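Local coordinates for protein actinorhodin polyketide putative beta-ketoacyl synthase 2 (Streptomyces coelicolor A3, PDB 1TQY) that probably serves, as the chain length factor, alongside a beta-ketoacyl synthase partner in building the polyketide backbone of the antibiotic actinorhodin, at residues L176-A179 / R180-R184; G280-R283 / A284-A288. One frame throughout, in Å; residues are numbered along the deposited sequence.

Interaction 1 (L176-A179 / R180-R184); sequences LGHA and RRTIR
Over one face of the H178 imidazole hangs the guanidinium of R181: NH2 stands 3.0 Å above the ring plane, displaced toward the rim and nearest to H178 CE1. The two planes are inclined by 58°, so this is no flat stack. T182 OG1 approaches the same ring obliquely, 3.7 Å from H178 CD2. H178 and R181 both carry CG anti to the backbone N (chi1 -173° and -171°), and a bend at chi3 of R181 turns its end back over the imidazole. R181 NH2 is hydrogen-bonded to a polar side chain of the partner protein, which probably fixes the guanidinium there. T182 N donates to H178 O at 3.1 Å, and T182 OG1 lies 3.0 Å from that same oxygen. One residue earlier, R181 N bonds to G177 O at 3.1 Å, and a water bridges G177 O to R180 NH1, a nitrogen also salt-bridged to D291. I183 N meets A179 O at 2.9 Å in a nearly straight bond. Helix 171-185 thus offers H178 and R181 to the partner chain, with H178 also touching strand 163-166, while A179 and I183 pack on strands 189-196 and 238-246.

Interaction 2 (G280-R283 / A284-A288); sequences GLER and AIRLA
A284 N opens the helical bonding by donating to G280 O of the N-cap residue at 3.0 Å; T268 OG1 is a second partner of that oxygen. The methyl of A284 rests 3.6 Å from L281 O, on the side of the helix that packs against strands 260-269 and 402-410. I285 repeats the backbone step to L281 O and runs its CG1 branch back along the turn. There I285 CD1 comes within 4.3 Å of L281 CG, an apolar contact continued by V323 of helix 310-324. R286 bonds through its backbone N to E282 O. The two side chains run side by side: E282 is extended with CG anti to the backbone N (chi1 -178°), whereas R286, extended to NE, has CG anti to the carbonyl carbon. R286 NE reaches E282 OE1 at 3.2 Å, while NH2 adds a weak bond to that oxygen at 3.3 Å. OE1 lies near the guanidinium plane, but NE meets it on the anti side of the carboxylate, 24° out of the carboxylate plane; the two planes are 57° apart. L287 N donates to R283 O, and L287 CD2 lies 3.9 Å from R283 CG; R283 bends at chi3 away from L287, and its NH2 bonds to the backbone of the partner protein. The i to i+4 salt bridge, one carboxylate oxygen held from two nitrogens, would be expected to favour the first turn of the helix.

How the interactions relate
Each contact follows one helix of the ketosynthase-type fold: interaction 1 lies within helix 171-185, in the N-terminal beta-ketoacyl synthase domain, and interaction 2 at the N-terminal start of helix 281-292, in the C-terminal one, with G280 as its N-cap. Interaction 1 comes first along the chain. Their centres are 18 Å apart and their nearest atoms about 7 Å, with no direct touch, but the salt bridge from R180 of interaction 1 to D291, farther along the second helix, ties the two helices together. Each also reaches the partner protein through an arginine, R181 or R283, so both helices take part in the contact with the partner chain.

Interaction 1 (L176-A179 / R180-R184)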
loop_
_atom_site.group_PDB
_atom_site.type_symbol
_atom_site.label_atom_id
_atom_site.label_comp_id
_atom_site.label_asym_id
_atom_site.label_seq_id
_atom_site.Cartn_x
_atom_site.Cartn_y
_atom_site.Cartn_z
ATOM N N LEU B 176 11.394 1.404 -0.089
ATOM C CA LEU B 176 12.805 1.081 0.082
ATOM C C LEU B 176 13.147 0.946 1.559
ATOM O O LEU B 176 13.900 0.057 1.962
ATOM C CB LEU B 176 13.664 2.168 -0.559
ATOM C CG LEU B 176 14.260 1.891 -1.939
ATOM C CD1 LEU B 176 13.393 0.926 -2.728
ATOM C CD2 LEU B 176 14.423 3.214 -2.680
ATOM N N GLY B 177 12.588 1.837 2.367
ATOM C CA GLY B 177 12.837 1.771 3.793
ATOM C C GLY B 177 12.153 0.537 4.359
ATOM O O GLY B 177 12.648 -0.102 5.295
ATOM N N HIS B 178 11.003 0.194 3.786
ATOM C CA HIS B 178 10.235 -0.970 4.238
ATOM C C HIS B 178 11.022 -2.249 3.932
ATOM O O HIS B 178 11.001 -3.220 4.699
ATOM C CB HIS B 178 8.867 -1.000 3.540
ATOM C CG HIS B 178 7.935 -2.055 4.059
ATOM N ND1 HIS B 178 6.723 -1.754 4.648
ATOM C CD2 HIS B 178 8.013 -3.409 4.038
ATOM C CE1 HIS B 178 6.096 -2.876 4.964
ATOM N NE2 HIS B 178 6.857 -3.895 4.604
ATOM N N ALA B 179 11.719 -2.238 2.801
ATOM C CA ALA B 179 12.528 -3.379 2.410
ATOM C C ALA B 179 13.668 -3.528 3.403
ATOM O O ALA B 179 13.970 -4.632 3.867
ATOM C CB ALA B 179 13.086 -3.182 1.014
ATOM N N ARG B 180 14.309 -2.410 3.726
ATOM C CA ARG B 180 15.421 -2.439 4.671
ATOM C C ARG B 180 14.999 -3.107 5.974
ATOM O O ARG B 180 15.747 -3.904 6.531
ATOM C CB ARG B 180 15.926 -1.021 4.955
ATOM C CG ARG B 180 16.937 -0.938 6.091
ATOM C CD ARG B 180 17.807 0.296 5.941
ATOM N NE ARG B 180 18.690 0.526 7.089
ATOM C CZ ARG B 180 18.359 1.235 8.164
ATOM N NH1 ARG B 180 17.157 1.792 8.252
ATOM N NH2 ARG B 180 19.239 1.402 9.146
ATOM N N ARG B 181 13.798 -2.790 6.443
ATOM C CA ARG B 181 13.286 -3.362 7.679
ATOM C C ARG B 181 13.169 -4.876 7.543
ATOM O O ARG B 181 13.624 -5.636 8.398
ATOM C CB ARG B 181 11.910 -2.773 7.987
ATOM C CG ARG B 181 11.351 -3.130 9.353
ATOM C CD ARG B 181 10.064 -2.362 9.633
ATOM N NE ARG B 181 8.974 -2.826 8.780
ATOM C CZ ARG B 181 7.777 -2.249 8.693
ATOM N NH1 ARG B 181 7.498 -1.165 9.408
ATOM N NH2 ARG B 181 6.853 -2.768 7.889
ATOM N N THR B 182 12.558 -5.300 6.445
ATOM C CA THR B 182 12.349 -6.710 6.164
ATOM C C THR B 182 13.669 -7.492 6.119
ATOM O O THR B 182 13.813 -8.535 6.771
ATOM C CB THR B 182 11.548 -6.866 4.847
ATOM O OG1 THR B 182 10.321 -6.143 4.975
ATOM C CG2 THR B 182 11.227 -8.327 4.577
ATOM N N ILE B 183 14.631 -6.985 5.364
ATOM C CA ILE B 183 15.937 -7.620 5.277
ATOM C C ILE B 183 16.554 -7.774 6.674
ATOM O O ILE B 183 17.056 -8.843 7.045
ATOM C CB ILE B 183 16.877 -6.783 4.394
ATOM C CG1 ILE B 183 16.428 -6.922 2.944
ATOM C CG2 ILE B 183 18.339 -7.206 4.616
ATOM C CD1 ILE B 183 17.031 -5.917 2.009
ATOM N N ARG B 184 16.499 -6.706 7.458
ATOM C CA ARG B 184 17.065 -6.751 8.801
ATOM C C ARG B 184 16.370 -7.742 9.739
ATOM O O ARG B 184 16.969 -8.196 10.714
ATOM C CB ARG B 184 17.077 -5.345 9.412
ATOM C CG ARG B 184 18.426 -4.634 9.231
ATOM C CD ARG B 184 18.263 -3.134 9.056
ATOM N NE ARG B 184 17.319 -2.594 10.021
ATOM C CZ ARG B 184 17.610 -2.309 11.285
ATOM N NH1 ARG B 184 18.841 -2.501 11.746
ATOM N NH2 ARG B 184 16.656 -1.857 12.096
HETATM O O HOH W 1 14.403 1.168 7.229
#

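Interaction 2 (G280-R283 / A284-A288)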
loop_
_atom_site.group_PDB
_atom_site.type_symbol
_atom_site.label_atom_id
_atom_site.label_comp_id
_atom_site.label_asym_id
_atom_site.label_seq_id
_atom_site.Cartn_x
_atom_site.Cartn_y
_atom_site.Cartn_z
ATOM N N GLY B 280 6.925 18.500 8.617
ATOM C CA GLY B 280 7.769 17.490 9.237
ATOM C C GLY B 280 8.950 17.022 8.399
ATOM O O GLY B 280 9.551 15.999 8.716
ATOM N N LEU B 281 9.295 17.757 7.342
ATOM C CA LEU B 281 10.415 17.375 6.480
ATOM C C LEU B 281 11.748 17.445 7.223
ATOM O O LEU B 281 12.603 16.552 7.089
ATOM C CB LEU B 281 10.473 18.272 5.232
ATOM C CG LEU B 281 11.624 18.047 4.233
ATOM C CD1 LEU B 281 11.603 16.596 3.772
ATOM C CD2 LEU B 281 11.490 18.979 3.028
ATOM N N GLU B 282 11.937 18.506 8.001
ATOM C CA GLU B 282 13.177 18.663 8.755
ATOM C C GLU B 282 13.307 17.462 9.694
ATOM O O GLU B 282 14.346 16.809 9.735
ATOM C CB GLU B 282 13.164 19.969 9.567
ATOM C CG GLU B 282 14.457 20.233 10.349
ATOM C CD GLU B 282 14.337 21.417 11.308
ATOM O OE1 GLU B 282 15.294 21.660 12.076
ATOM O OE2 GLU B 282 13.289 22.099 11.287
ATOM N N ARG B 283 12.240 17.165 10.428
ATOM C CA ARG B 283 12.269 16.036 11.351
ATOM C C ARG B 283 12.645 14.721 10.648
ATOM O O ARG B 283 13.476 13.965 11.156
ATOM C CB ARG B 283 10.922 15.877 12.075
ATOM C CG ARG B 283 10.892 14.696 13.059
ATOM C CD ARG B 283 9.720 14.751 14.050
ATOM N NE ARG B 283 8.420 14.455 13.443
ATOM C CZ ARG B 283 7.656 15.352 12.830
ATOM N NH1 ARG B 283 8.057 16.616 12.745
ATOM N NH2 ARG B 283 6.497 14.982 12.300
ATOM N N ALA B 284 12.047 14.452 9.488
ATOM C CA ALA B 284 12.353 13.228 8.752
ATOM C C ALA B 284 13.848 13.152 8.452
ATOM O O ALA B 284 14.486 12.115 8.648
ATOM C CB ALA B 284 11.551 13.174 7.434
ATOM N N ILE B 285 14.414 14.259 7.980
ATOM C CA ILE B 285 15.834 14.292 7.668
ATOM C C ILE B 285 16.690 13.926 8.877
ATOM O O ILE B 285 17.545 13.040 8.801
ATOM C CB ILE B 285 16.283 15.672 7.193
ATOM C CG1 ILE B 285 15.598 16.016 5.870
ATOM C CG2 ILE B 285 17.802 15.678 7.056
ATOM C CD1 ILE B 285 15.746 17.462 5.477
ATOM N N ARG B 286 16.454 14.602 9.994
ATOM C CA ARG B 286 17.238 14.329 11.196
ATOM C C ARG B 286 17.017 12.913 11.714
ATOM O O ARG B 286 17.913 12.319 12.317
ATOM C CB ARG B 286 16.899 15.323 12.304
ATOM C CG ARG B 286 17.259 16.741 12.000
ATOM C CD ARG B 286 16.767 17.668 13.102
ATOM N NE ARG B 286 17.083 19.047 12.764
ATOM C CZ ARG B 286 18.300 19.575 12.842
ATOM N NH1 ARG B 286 19.324 18.840 13.266
ATOM N NH2 ARG B 286 18.495 20.832 12.462
ATOM N N LEU B 287 15.821 12.381 11.496
ATOM C CA LEU B 287 15.520 11.025 11.936
ATOM C C LEU B 287 16.340 10.063 11.082
ATOM O O LEU B 287 16.970 9.140 11.592
ATOM C CB LEU B 287 14.026 10.729 11.781
ATOM C CG LEU B 287 13.185 10.577 13.051
ATOM C CD1 LEU B 287 13.740 11.419 14.178
ATOM C CD2 LEU B 287 11.736 10.933 12.739
ATOM N N ALA B 288 16.341 10.299 9.776
ATOM C CA ALA B 288 17.091 9.453 8.860
ATOM C C ALA B 288 18.590 9.509 9.161
ATOM O O ALA B 288 19.273 8.487 9.100
ATOM C CB ALA B 288 16.820 9.870 7.403
#